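Local coordinates for uncharacterized protein (Legionella longbeachae NSW150, PDB 4JZA) that probably hydrolyses the 3-phosphate of phosphatidylinositol 3-phosphate, acting as a phosphoinositide phosphatase in lipid metabolism at the pathogen-host interface, at residues A[31-36]-A[41-46]; A[370-375]-A[562-567]; A[598-601]-A[605-608]; A[633-636]-A[640-643]. One frame throughout, in Å; residues are numbered along the deposited sequence.

Interaction 1: residues A[31-36]-A[41-46]; sequences ILETYY and YHRSFA
Glu-33 OE1 lies 3.6 Å from Arg-43 NH1, and this salt bridge is all that joins strand segment 31-36 to helix segment 41-46. The oxygen is far off the plane of the guanidinium, where no hydrogen is directed, so the attraction is electrostatic. The carboxylate and guanidinium planes are turned 59° against each other. The side chains reach toward each other from the two sides and meet in the gap between strand and helix. Glu-33 is extended beyond CG, with CG anti to the backbone N (chi1 -174°). Arg-43 leaves its helix in the same way but bends at chi3 (92°).

The firmer partner of Arg-43 is Glu-607, whose OE2 forms a salt bridge with NH2. The guanidinium therefore faces two acids, one at each terminal nitrogen, and both probably favour its positive charge. Its helix begins with a bond from Arg-43 N to the side chain of Asp-40.

Strand 31-35 is the outermost strand at its end of the mixed sheet and runs parallel to strand 5-10, with Glu-33 bonded through its backbone to Val-7 and Val-9. Helix 41-62 follows after a short turn, and on it Phe-45 packs against helix 95-116.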
loop_
_atom_site.group_PDB
_atom_site.type_symbol
_atom_site.label_atom_id
_atom_site.label_comp_id
_atom_site.label_asym_id
_atom_site.label_seq_id
_atom_site.Cartn_x
_atom_site.Cartn_y
_atom_site.Cartn_z
ATOM N N ILE A 31 -4.753 27.304 -1.948
ATOM C CA ILE A 31 -4.218 27.585 -0.626
ATOM C C ILE A 31 -2.717 27.767 -0.788
ATOM O O ILE A 31 -2.081 27.055 -1.547
ATOM C CB ILE A 31 -4.398 26.396 0.300
ATOM C CG1 ILE A 31 -5.815 25.865 0.226
ATOM C CG2 ILE A 31 -4.055 26.774 1.723
ATOM C CD1 ILE A 31 -6.861 26.846 0.713
ATOM N N LEU A 32 -2.153 28.714 -0.055
ATOM C CA LEU A 32 -0.725 28.930 -0.042
ATOM C C LEU A 32 -0.105 28.109 1.034
ATOM O O LEU A 32 -0.673 27.948 2.103
ATOM C CB LEU A 32 -0.367 30.372 0.262
ATOM C CG LEU A 32 -0.468 31.288 -0.938
ATOM C CD1 LEU A 32 -0.391 32.742 -0.499
ATOM C CD2 LEU A 32 0.639 30.937 -1.927
ATOM N N GLU A 33 1.088 27.617 0.728
ATOM C CA GLU A 33 1.907 26.838 1.645
ATOM C C GLU A 33 3.342 27.235 1.472
ATOM O O GLU A 33 3.824 27.364 0.364
ATOM C CB GLU A 33 1.760 25.376 1.315
ATOM C CG GLU A 33 2.435 24.449 2.276
ATOM C CD GLU A 33 1.908 23.061 2.103
ATOM O OE1 GLU A 33 2.699 22.177 1.738
ATOM O OE2 GLU A 33 0.690 22.897 2.283
ATOM N N THR A 34 4.029 27.418 2.575
ATOM C CA THR A 34 5.398 27.878 2.540
ATOM C C THR A 34 6.393 26.731 2.575
ATOM O O THR A 34 6.190 25.742 3.329
ATOM C CB THR A 34 5.633 28.746 3.746
ATOM O OG1 THR A 34 5.061 30.007 3.459
ATOM C CG2 THR A 34 7.059 28.987 3.943
ATOM N N TYR A 35 7.467 26.837 1.782
ATOM C CA TYR A 35 8.605 25.898 1.914
ATOM C C TYR A 35 9.928 26.625 2.095
ATOM O O TYR A 35 10.029 27.802 1.808
ATOM C CB TYR A 35 8.683 24.932 0.725
ATOM C CG TYR A 35 9.057 25.540 -0.625
ATOM C CD1 TYR A 35 8.121 26.202 -1.414
ATOM C CD2 TYR A 35 10.330 25.396 -1.141
ATOM C CE1 TYR A 35 8.465 26.714 -2.657
ATOM C CE2 TYR A 35 10.674 25.887 -2.393
ATOM C CZ TYR A 35 9.744 26.538 -3.144
ATOM O OH TYR A 35 10.124 27.036 -4.377
ATOM N N TYR A 36 10.932 25.900 2.581
ATOM C CA TYR A 36 12.274 26.429 2.846
ATOM C C TYR A 36 13.323 25.759 1.957
ATOM O O TYR A 36 13.007 24.873 1.177
ATOM C CB TYR A 36 12.609 26.194 4.313
ATOM C CG TYR A 36 11.581 26.808 5.234
ATOM C CD1 TYR A 36 10.356 26.168 5.488
ATOM C CD2 TYR A 36 11.831 28.026 5.850
ATOM C CE1 TYR A 36 9.412 26.741 6.331
ATOM C CE2 TYR A 36 10.910 28.601 6.695
ATOM C CZ TYR A 36 9.701 27.964 6.932
ATOM O OH TYR A 36 8.803 28.569 7.779
ATOM N N TYR A 41 12.390 17.587 8.041
ATOM C CA TYR A 41 12.080 16.191 8.319
ATOM C C TYR A 41 11.117 16.044 9.518
ATOM O O TYR A 41 10.351 15.096 9.573
ATOM C CB TYR A 41 13.361 15.323 8.360
ATOM C CG TYR A 41 13.861 14.978 6.937
ATOM C CD1 TYR A 41 13.055 14.212 6.044
ATOM C CD2 TYR A 41 15.106 15.454 6.450
ATOM C CE1 TYR A 41 13.483 13.913 4.744
ATOM C CE2 TYR A 41 15.527 15.158 5.153
ATOM C CZ TYR A 41 14.715 14.388 4.314
ATOM O OH TYR A 41 15.129 14.092 3.039
ATOM N N HIS A 42 11.101 17.006 10.435
ATOM C CA HIS A 42 10.058 17.017 11.452
ATOM C C HIS A 42 8.646 17.077 10.867
ATOM O O HIS A 42 7.732 16.429 11.368
ATOM C CB HIS A 42 10.237 18.119 12.504
ATOM C CG HIS A 42 9.222 18.027 13.599
ATOM N ND1 HIS A 42 7.991 18.667 13.537
ATOM C CD2 HIS A 42 9.199 17.262 14.720
ATOM C CE1 HIS A 42 7.277 18.334 14.602
ATOM N NE2 HIS A 42 7.983 17.473 15.328
ATOM N N ARG A 43 8.468 17.816 9.796
ATOM C CA ARG A 43 7.163 17.844 9.111
ATOM C C ARG A 43 6.800 16.449 8.581
ATOM O O ARG A 43 5.714 15.971 8.834
ATOM C CB ARG A 43 7.132 18.880 7.954
ATOM C CG ARG A 43 5.706 19.104 7.402
ATOM C CD ARG A 43 5.603 20.135 6.276
ATOM N NE ARG A 43 5.730 19.501 4.970
ATOM C CZ ARG A 43 4.754 19.386 4.080
ATOM N NH1 ARG A 43 3.533 19.850 4.317
ATOM N NH2 ARG A 43 4.991 18.793 2.937
ATOM N N SER A 44 7.717 15.791 7.885
ATOM C CA SER A 44 7.430 14.475 7.308
ATOM C C SER A 44 7.102 13.451 8.396
ATOM O O SER A 44 6.256 12.567 8.221
ATOM C CB SER A 44 8.562 14.011 6.369
ATOM O OG SER A 44 8.590 14.867 5.195
ATOM N N PHE A 45 7.722 13.635 9.546
ATOM C CA PHE A 45 7.490 12.769 10.694
ATOM C C PHE A 45 6.073 12.928 11.272
ATOM O O PHE A 45 5.342 11.964 11.467
ATOM C CB PHE A 45 8.567 13.037 11.748
ATOM C CG PHE A 45 8.253 12.470 13.061
ATOM C CD1 PHE A 45 8.509 11.158 13.319
ATOM C CD2 PHE A 45 7.679 13.251 14.029
ATOM C CE1 PHE A 45 8.181 10.619 14.528
ATOM C CE2 PHE A 45 7.355 12.726 15.235
ATOM C CZ PHE A 45 7.605 11.409 15.471
ATOM N N ALA A 46 5.676 14.145 11.539
ATOM C CA ALA A 46 4.319 14.366 11.986
ATOM C C ALA A 46 3.288 13.906 10.942
ATOM O O ALA A 46 2.218 13.434 11.293
ATOM C CB ALA A 46 4.122 15.844 12.289
#

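Interaction 2: residues A[370-375]-A[562-567]; sequences AKRYRS and IHTDAM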
loop_
_atom_site.group_PDB
_atom_site.type_symbol
_atom_site.label_atom_id
_atom_site.label_comp_id
_atom_site.label_asym_id
_atom_site.label_seq_id
_atom_site.Cartn_x
_atom_site.Cartn_y
_atom_site.Cartn_z
ATOM N N ALA A 370 3.215 21.792 -22.725
ATOM C CA ALA A 370 1.913 21.094 -22.613
ATOM C C ALA A 370 1.878 20.156 -21.357
ATOM O O ALA A 370 2.896 19.923 -20.664
ATOM C CB ALA A 370 1.642 20.258 -23.869
ATOM N N LYS A 371 0.673 19.656 -21.098
ATOM C CA LYS A 371 0.408 18.624 -20.119
ATOM C C LYS A 371 1.124 17.336 -20.469
ATOM O O LYS A 371 1.087 16.913 -21.619
ATOM C CB LYS A 371 -1.093 18.434 -19.927
ATOM C CG LYS A 371 -1.624 19.576 -19.087
ATOM C CD LYS A 371 -3.124 19.635 -18.944
ATOM C CE LYS A 371 -3.481 20.986 -18.321
ATOM N NZ LYS A 371 -4.723 20.913 -17.491
ATOM N N ARG A 372 1.873 16.796 -19.492
ATOM C CA ARG A 372 2.548 15.518 -19.616
ATOM C C ARG A 372 1.942 14.652 -18.516
ATOM O O ARG A 372 1.914 15.030 -17.344
ATOM C CB ARG A 372 4.063 15.663 -19.465
ATOM C CG ARG A 372 4.705 16.417 -20.633
ATOM C CD ARG A 372 5.509 17.624 -20.180
ATOM N NE ARG A 372 6.686 17.209 -19.459
ATOM C CZ ARG A 372 7.347 17.958 -18.584
ATOM N NH1 ARG A 372 6.975 19.196 -18.307
ATOM N NH2 ARG A 372 8.416 17.453 -17.987
ATOM N N TYR A 373 1.444 13.489 -18.903
ATOM C CA TYR A 373 0.658 12.647 -18.017
ATOM C C TYR A 373 1.453 11.533 -17.353
ATOM O O TYR A 373 2.299 10.910 -17.965
ATOM C CB TYR A 373 -0.561 12.100 -18.761
ATOM C CG TYR A 373 -1.450 13.187 -19.317
ATOM C CD1 TYR A 373 -1.139 13.817 -20.506
ATOM C CD2 TYR A 373 -2.586 13.593 -18.648
ATOM C CE1 TYR A 373 -1.937 14.814 -21.013
ATOM C CE2 TYR A 373 -3.389 14.591 -19.154
ATOM C CZ TYR A 373 -3.055 15.197 -20.337
ATOM O OH TYR A 373 -3.844 16.189 -20.852
ATOM N N ARG A 374 1.183 11.319 -16.075
ATOM C CA ARG A 374 1.922 10.370 -15.262
ATOM C C ARG A 374 0.978 9.465 -14.494
ATOM O O ARG A 374 -0.110 9.865 -14.131
ATOM C CB ARG A 374 2.794 11.127 -14.270
ATOM C CG ARG A 374 2.055 12.243 -13.561
ATOM C CD ARG A 374 2.973 13.075 -12.703
ATOM N NE ARG A 374 3.920 12.251 -11.977
ATOM C CZ ARG A 374 4.719 12.706 -11.027
ATOM N NH1 ARG A 374 4.679 13.975 -10.685
ATOM N NH2 ARG A 374 5.556 11.894 -10.423
ATOM N N SER A 375 1.402 8.235 -14.258
ATOM C CA SER A 375 0.644 7.284 -13.466
ATOM C C SER A 375 1.559 6.176 -12.972
ATOM O O SER A 375 2.701 6.091 -13.374
ATOM C CB SER A 375 -0.525 6.706 -14.263
ATOM O OG SER A 375 -0.147 5.544 -14.970
ATOM N N ILE A 562 11.669 16.308 -13.693
ATOM C CA ILE A 562 12.581 17.353 -13.274
ATOM C C ILE A 562 13.589 17.604 -14.413
ATOM O O ILE A 562 13.863 18.777 -14.785
ATOM C CB ILE A 562 13.305 16.892 -11.996
ATOM C CG1 ILE A 562 12.422 17.138 -10.764
ATOM C CG2 ILE A 562 14.631 17.582 -11.812
ATOM C CD1 ILE A 562 12.816 16.266 -9.611
ATOM N N HIS A 563 14.132 16.512 -14.970
ATOM C CA HIS A 563 15.180 16.629 -15.964
ATOM C C HIS A 563 14.615 17.296 -17.203
ATOM O O HIS A 563 15.205 18.254 -17.735
ATOM C CB HIS A 563 15.758 15.280 -16.290
ATOM C CG HIS A 563 17.038 15.323 -17.059
ATOM N ND1 HIS A 563 17.081 15.188 -18.429
ATOM C CD2 HIS A 563 18.325 15.375 -16.647
ATOM C CE1 HIS A 563 18.337 15.206 -18.830
ATOM N NE2 HIS A 563 19.113 15.339 -17.773
ATOM N N THR A 564 13.452 16.845 -17.638
ATOM C CA THR A 564 12.848 17.433 -18.805
ATOM C C THR A 564 12.441 18.863 -18.477
ATOM O O THR A 564 12.762 19.784 -19.212
ATOM C CB THR A 564 11.698 16.552 -19.306
ATOM O OG1 THR A 564 12.208 15.257 -19.649
ATOM C CG2 THR A 564 11.035 17.137 -20.513
ATOM N N ASP A 565 11.791 19.111 -17.363
ATOM C CA ASP A 565 11.577 20.524 -17.003
ATOM C C ASP A 565 12.892 21.348 -17.129
ATOM O O ASP A 565 12.910 22.439 -17.683
ATOM C CB ASP A 565 11.000 20.676 -15.587
ATOM C CG ASP A 565 9.499 20.357 -15.505
ATOM O OD1 ASP A 565 8.819 20.412 -16.575
ATOM O OD2 ASP A 565 8.993 20.076 -14.363
ATOM N N ALA A 566 13.990 20.825 -16.622
ATOM C CA ALA A 566 15.225 21.575 -16.644
ATOM C C ALA A 566 15.698 21.870 -18.068
ATOM O O ALA A 566 16.285 22.915 -18.310
ATOM C CB ALA A 566 16.310 20.823 -15.897
HETATM N N MSE A 567 15.494 20.950 -19.005
HETATM C CA MSE A 567 15.901 21.182 -20.392
HETATM C C MSE A 567 15.064 22.304 -20.980
HETATM O O MSE A 567 15.576 23.193 -21.670
HETATM C CB MSE A 567 15.764 19.906 -21.195
HETATM C CG MSE A 567 16.875 18.947 -20.785
HETATM SE SE MSE A 567 16.805 17.331 -21.903
HETATM C CE MSE A 567 17.412 18.182 -23.577
#
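Strand segment 370-375 passes helix segment 562-567 at some distance, the nearest CA atoms being those of Arg-372 and Thr-564, 10.5 Å apart. The long side chain of Arg-372 bridges this gap. Its NH1 makes a salt bridge to Asp-565 OD1, with a nearly straight hydrogen bond of 2.8 Å (164°). NH2 reaches the same oxygen at 3.3 Å, but that bond is weak. OD1 lies almost in the guanidinium plane and is met on its syn side, though NH1 is tilted 24° out of the carboxylate plane. The carboxylate stands nearly upright to the guanidinium, with 84° between the planes.

Bends at chi2 and chi3 bring the arginine end round to the acid. Beside the acid, NH2 also packs on Thr-564, with CB and CG2 each 3.7 Å away. Thr-564 OG1 is bonded instead to Ser-533 and Glu-560. Arg-372 NH1 has a second partner in Ser-369 OG.

All three touching residues are buried. Helix 556-574 follows strand 545-549 and a CX5R-type phosphatase loop, to which Arg-374 NH2 also bonds at Gly-553 O. Opposite charges buried together probably neutralise each other, and the directed bond ties this helix to strand 365-374.

Interaction 3: residues A[598-601]-A[605-608]; sequences DLYM and QHEH
The aromatic contact between Tyr-600 and His-606 carries this junction of two consecutive helices. It is a T-shaped (edge-to-face) pair: the edge of His-606 points at one face of Tyr-600. The ring centroids are 4.6 Å apart and the planes stand at 83°. His-606 CE1 lies 3.5 Å above the tyrosine plane, displaced toward the rim. His-606 NE2 comes over the hydroxyl side of the ring, 3.4 Å from both Tyr-600 CE1 and CZ. With CG anti to the backbone N (chi1 -176°), the tyrosine ring lies beside its own carbonyl group. The imidazole therefore meets backbone as well as ring, and its CE1 is 3.4 Å from Tyr-600 O.

Water supplies the polar link. Water 1 donates to Tyr-600 O and accepts from Gln-605 N, each at 3.1 Å. These two backbone groups hold it between the end of helix 587-602 and the start of helix 604-612, with weak help from His-606 ND1.

The polar ends of both side chains turn to Asp-647. Tyr-600 OH and His-606 NE2 are each hydrogen-bonded to its OD2. Ile-634 of helix 628-637 packs on Tyr-600, and Ile-619 touches His-606.

Both residues are buried. Asp-647 satisfies the hydroxyl and NE2, while ND1 has a weak water bond. The shared oxygen anchors the tyrosine hydroxyl and helps set the turn of the imidazole; the face of Tyr-600 is set by packing against His-606 and Ile-634. Asp-647 probably helps keep the two rings together. The carboxylate may also polarise the imidazole, while the water meets the backbone groups where the helix is interrupted.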
loop_
_atom_site.group_PDB
_atom_site.type_symbol
_atom_site.label_atom_id
_atom_site.label_comp_id
_atom_site.label_asym_id
_atom_site.label_seq_id
_atom_site.Cartn_x
_atom_site.Cartn_y
_atom_site.Cartn_z
ATOM N N ASP A 598 18.084 23.016 -8.683
ATOM C CA ASP A 598 17.003 23.912 -8.203
ATOM C C ASP A 598 15.649 23.248 -8.175
ATOM O O ASP A 598 14.880 23.439 -7.216
ATOM C CB ASP A 598 16.872 25.162 -9.082
ATOM C CG ASP A 598 17.895 26.211 -8.748
ATOM O OD1 ASP A 598 18.559 26.088 -7.708
ATOM O OD2 ASP A 598 18.031 27.160 -9.545
ATOM N N LEU A 599 15.352 22.513 -9.251
ATOM C CA LEU A 599 14.065 21.863 -9.381
ATOM C C LEU A 599 13.946 20.749 -8.357
ATOM O O LEU A 599 12.963 20.680 -7.646
ATOM C CB LEU A 599 13.845 21.355 -10.799
ATOM C CG LEU A 599 13.585 22.468 -11.850
ATOM C CD1 LEU A 599 13.384 21.839 -13.200
ATOM C CD2 LEU A 599 12.370 23.318 -11.577
ATOM N N TYR A 600 14.987 19.926 -8.256
ATOM C CA TYR A 600 15.020 18.832 -7.319
ATOM C C TYR A 600 14.835 19.389 -5.931
ATOM O O TYR A 600 14.001 18.918 -5.190
ATOM C CB TYR A 600 16.319 18.026 -7.464
ATOM C CG TYR A 600 16.366 16.807 -6.568
ATOM C CD1 TYR A 600 16.669 16.929 -5.221
ATOM C CD2 TYR A 600 16.094 15.539 -7.077
ATOM C CE1 TYR A 600 16.700 15.842 -4.400
ATOM C CE2 TYR A 600 16.090 14.437 -6.264
ATOM C CZ TYR A 600 16.398 14.597 -4.923
ATOM O OH TYR A 600 16.396 13.501 -4.094
HETATM N N MSE A 601 15.569 20.436 -5.585
HETATM C CA MSE A 601 15.452 20.997 -4.223
HETATM C C MSE A 601 14.193 21.789 -3.941
HETATM O O MSE A 601 13.924 22.086 -2.826
HETATM C CB MSE A 601 16.641 21.870 -3.933
HETATM C CG MSE A 601 17.902 20.991 -3.867
HETATM SE SE MSE A 601 19.581 22.001 -3.654
HETATM C CE MSE A 601 19.087 22.919 -1.989
ATOM N N GLN A 605 8.401 17.436 -6.644
ATOM C CA GLN A 605 8.137 16.024 -6.894
ATOM C C GLN A 605 8.118 15.218 -5.610
ATOM O O GLN A 605 7.435 14.204 -5.521
ATOM C CB GLN A 605 9.227 15.421 -7.793
ATOM C CG GLN A 605 9.233 15.958 -9.218
ATOM C CD GLN A 605 7.923 15.713 -9.943
ATOM O OE1 GLN A 605 7.153 14.854 -9.561
ATOM N NE2 GLN A 605 7.676 16.463 -10.994
ATOM N N HIS A 606 8.891 15.628 -4.622
ATOM C CA HIS A 606 8.969 14.876 -3.391
ATOM C C HIS A 606 7.604 14.912 -2.728
ATOM O O HIS A 606 7.121 13.889 -2.183
ATOM C CB HIS A 606 9.997 15.462 -2.415
ATOM C CG HIS A 606 11.425 15.412 -2.886
ATOM N ND1 HIS A 606 11.839 15.916 -4.099
ATOM C CD2 HIS A 606 12.550 15.031 -2.240
ATOM C CE1 HIS A 606 13.149 15.801 -4.198
ATOM N NE2 HIS A 606 13.606 15.287 -3.075
ATOM N N GLU A 607 6.993 16.093 -2.766
ATOM C CA GLU A 607 5.684 16.325 -2.187
ATOM C C GLU A 607 4.600 15.552 -2.897
ATOM O O GLU A 607 3.675 14.984 -2.266
ATOM C CB GLU A 607 5.355 17.808 -2.207
ATOM C CG GLU A 607 6.287 18.569 -1.298
ATOM C CD GLU A 607 5.960 18.343 0.172
ATOM O OE1 GLU A 607 6.914 18.415 1.037
ATOM O OE2 GLU A 607 4.738 18.102 0.458
ATOM N N HIS A 608 4.713 15.511 -4.203
ATOM C CA HIS A 608 3.763 14.752 -5.014
ATOM C C HIS A 608 3.808 13.290 -4.613
ATOM O O HIS A 608 2.786 12.728 -4.281
ATOM C CB HIS A 608 4.054 14.932 -6.498
ATOM C CG HIS A 608 2.953 14.476 -7.380
ATOM N ND1 HIS A 608 3.044 13.345 -8.157
ATOM C CD2 HIS A 608 1.727 14.995 -7.608
ATOM C CE1 HIS A 608 1.927 13.196 -8.844
ATOM N NE2 HIS A 608 1.109 14.184 -8.524
HETATM O O HOH W 1 11.468 18.016 -6.802
#

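Interaction 4: residues A[633-636]-A[640-643]; sequences EIRK and SERS
Ser-640 N donates to Arg-635 O across 2.9 Å, and this backbone bond closes the turn after helix 628-637. The Arg-635 side chain then runs along the returning segment 640-643. Its CB and CG each lie 3.5 Å from Ser-640 O. Its CD meets the carboxylate end of Glu-641, with OE2 at 3.7 Å. Ser-643 OG rests near the backbone of Arg-635, at 3.8 Å from CA.

Charge at this surface is handled indirectly. Glu-641 bends back at chi2 (-63°) toward the helix, yet Arg-635 NE and Glu-641 OE1 remain 4.5 Å apart, beyond a salt bridge. Water 2 links the groups instead. It lies in the guanidinium plane, accepts from Arg-635 NH1 and donates to Glu-641 OE2 over 2.7 Å. The guanidinium is positioned from outside the turn, by salt bridges from NE to Glu-623 and from NH2 to Glu-628.

Further bonds shape the returning segment. Ser-643 OG donates to Ser-640 O from above the carbonyl plane. Ser-640 OG accepts a weak capping bond from Arg-642 N.

The bond from Ser-640 N to Arg-635 O is an i+5 to i bond, as seen at the C-terminal ends of helices. Together with the weak cap by Ser-640 ahead of helix 643-652, it makes a short connection between two consecutive helices, 628-637 and 643-652.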
loop_
_atom_site.group_PDB
_atom_site.type_symbol
_atom_site.label_atom_id
_atom_site.label_comp_id
_atom_site.label_asym_id
_atom_site.label_seq_id
_atom_site.Cartn_x
_atom_site.Cartn_y
_atom_site.Cartn_z
ATOM N N GLU A 633 26.282 18.487 -6.484
ATOM C CA GLU A 633 25.840 19.846 -6.287
ATOM C C GLU A 633 24.727 19.937 -5.242
ATOM O O GLU A 633 24.741 20.830 -4.392
ATOM C CB GLU A 633 25.364 20.423 -7.631
ATOM C CG GLU A 633 24.817 21.855 -7.572
ATOM C CD GLU A 633 25.865 22.885 -7.181
ATOM O OE1 GLU A 633 27.051 22.522 -7.049
ATOM O OE2 GLU A 633 25.499 24.068 -7.022
ATOM N N ILE A 634 23.757 19.011 -5.296
ATOM C CA ILE A 634 22.669 19.009 -4.311
ATOM C C ILE A 634 23.233 18.773 -2.915
ATOM O O ILE A 634 22.877 19.493 -1.950
ATOM C CB ILE A 634 21.641 17.936 -4.595
ATOM C CG1 ILE A 634 20.912 18.264 -5.897
ATOM C CG2 ILE A 634 20.634 17.862 -3.445
ATOM C CD1 ILE A 634 20.259 17.071 -6.575
ATOM N N ARG A 635 24.101 17.754 -2.814
ATOM C CA ARG A 635 24.743 17.405 -1.565
ATOM C C ARG A 635 25.458 18.578 -0.948
ATOM O O ARG A 635 25.394 18.782 0.257
ATOM C CB ARG A 635 25.718 16.237 -1.739
ATOM C CG ARG A 635 25.145 14.804 -1.671
ATOM C CD ARG A 635 26.291 13.825 -1.868
ATOM N NE ARG A 635 26.042 12.822 -2.890
ATOM C CZ ARG A 635 26.805 12.620 -3.964
ATOM N NH1 ARG A 635 27.853 13.371 -4.195
ATOM N NH2 ARG A 635 26.499 11.663 -4.845
ATOM N N LYS A 636 26.148 19.347 -1.769
ATOM C CA LYS A 636 26.974 20.417 -1.258
ATOM C C LYS A 636 26.099 21.620 -0.962
ATOM O O LYS A 636 26.241 22.260 0.064
ATOM C CB LYS A 636 28.150 20.703 -2.214
ATOM C CG LYS A 636 29.156 19.522 -2.228
ATOM C CD LYS A 636 30.406 19.719 -3.087
ATOM C CE LYS A 636 30.095 19.887 -4.577
ATOM N NZ LYS A 636 31.340 20.008 -5.384
ATOM N N SER A 640 25.425 18.261 3.146
ATOM C CA SER A 640 25.266 16.962 3.778
ATOM C C SER A 640 25.553 15.893 2.762
ATOM O O SER A 640 24.994 15.960 1.672
ATOM C CB SER A 640 23.834 16.812 4.311
ATOM O OG SER A 640 23.669 15.610 5.088
ATOM N N GLU A 641 26.431 14.932 3.111
ATOM C CA GLU A 641 26.643 13.712 2.310
ATOM C C GLU A 641 25.430 12.832 2.334
ATOM O O GLU A 641 25.221 12.020 1.443
ATOM C CB GLU A 641 27.814 12.862 2.817
ATOM C CG GLU A 641 29.130 13.213 2.226
ATOM C CD GLU A 641 29.210 13.003 0.728
ATOM O OE1 GLU A 641 29.021 11.854 0.291
ATOM O OE2 GLU A 641 29.502 13.986 -0.010
ATOM N N ARG A 642 24.658 12.969 3.394
ATOM C CA ARG A 642 23.440 12.194 3.609
ATOM C C ARG A 642 22.200 12.648 2.837
ATOM O O ARG A 642 21.188 11.937 2.904
ATOM C CB ARG A 642 22.982 12.383 5.033
ATOM C CG ARG A 642 23.572 11.558 6.138
ATOM C CD ARG A 642 22.949 12.168 7.376
ATOM N NE ARG A 642 22.655 11.172 8.390
ATOM C CZ ARG A 642 21.626 10.330 8.365
ATOM N NH1 ARG A 642 20.772 10.331 7.368
ATOM N NH2 ARG A 642 21.465 9.476 9.347
ATOM N N SER A 643 22.204 13.822 2.190
ATOM C CA SER A 643 20.883 14.427 1.814
ATOM C C SER A 643 20.063 13.598 0.838
ATOM O O SER A 643 18.895 13.446 1.031
ATOM C CB SER A 643 20.982 15.868 1.376
ATOM O OG SER A 643 22.309 16.118 1.006
HETATM O O HOH W 2 29.513 15.406 -2.315
#

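Overall arrangement
Interactions 2 and 3 are buried, interaction 1 is a surface contact and interaction 4 is partly buried. Interactions 1 and 2 both start from strands of the mixed sheet. In the core the arginine-aspartate pair is directed and close; at the outermost strand the pairing is by charge only. Interactions 3 and 4 join successive helices across short turns, one by rings and water, the other by backbone and capping bonds. Interaction 3 touches all the others: Glu-607 reaches Arg-43, Gln-605 probably bonds to Arg-374, and Tyr-600 packs on Ile-634. Interactions 1 and 4 do not touch, with centres about 20 Å apart.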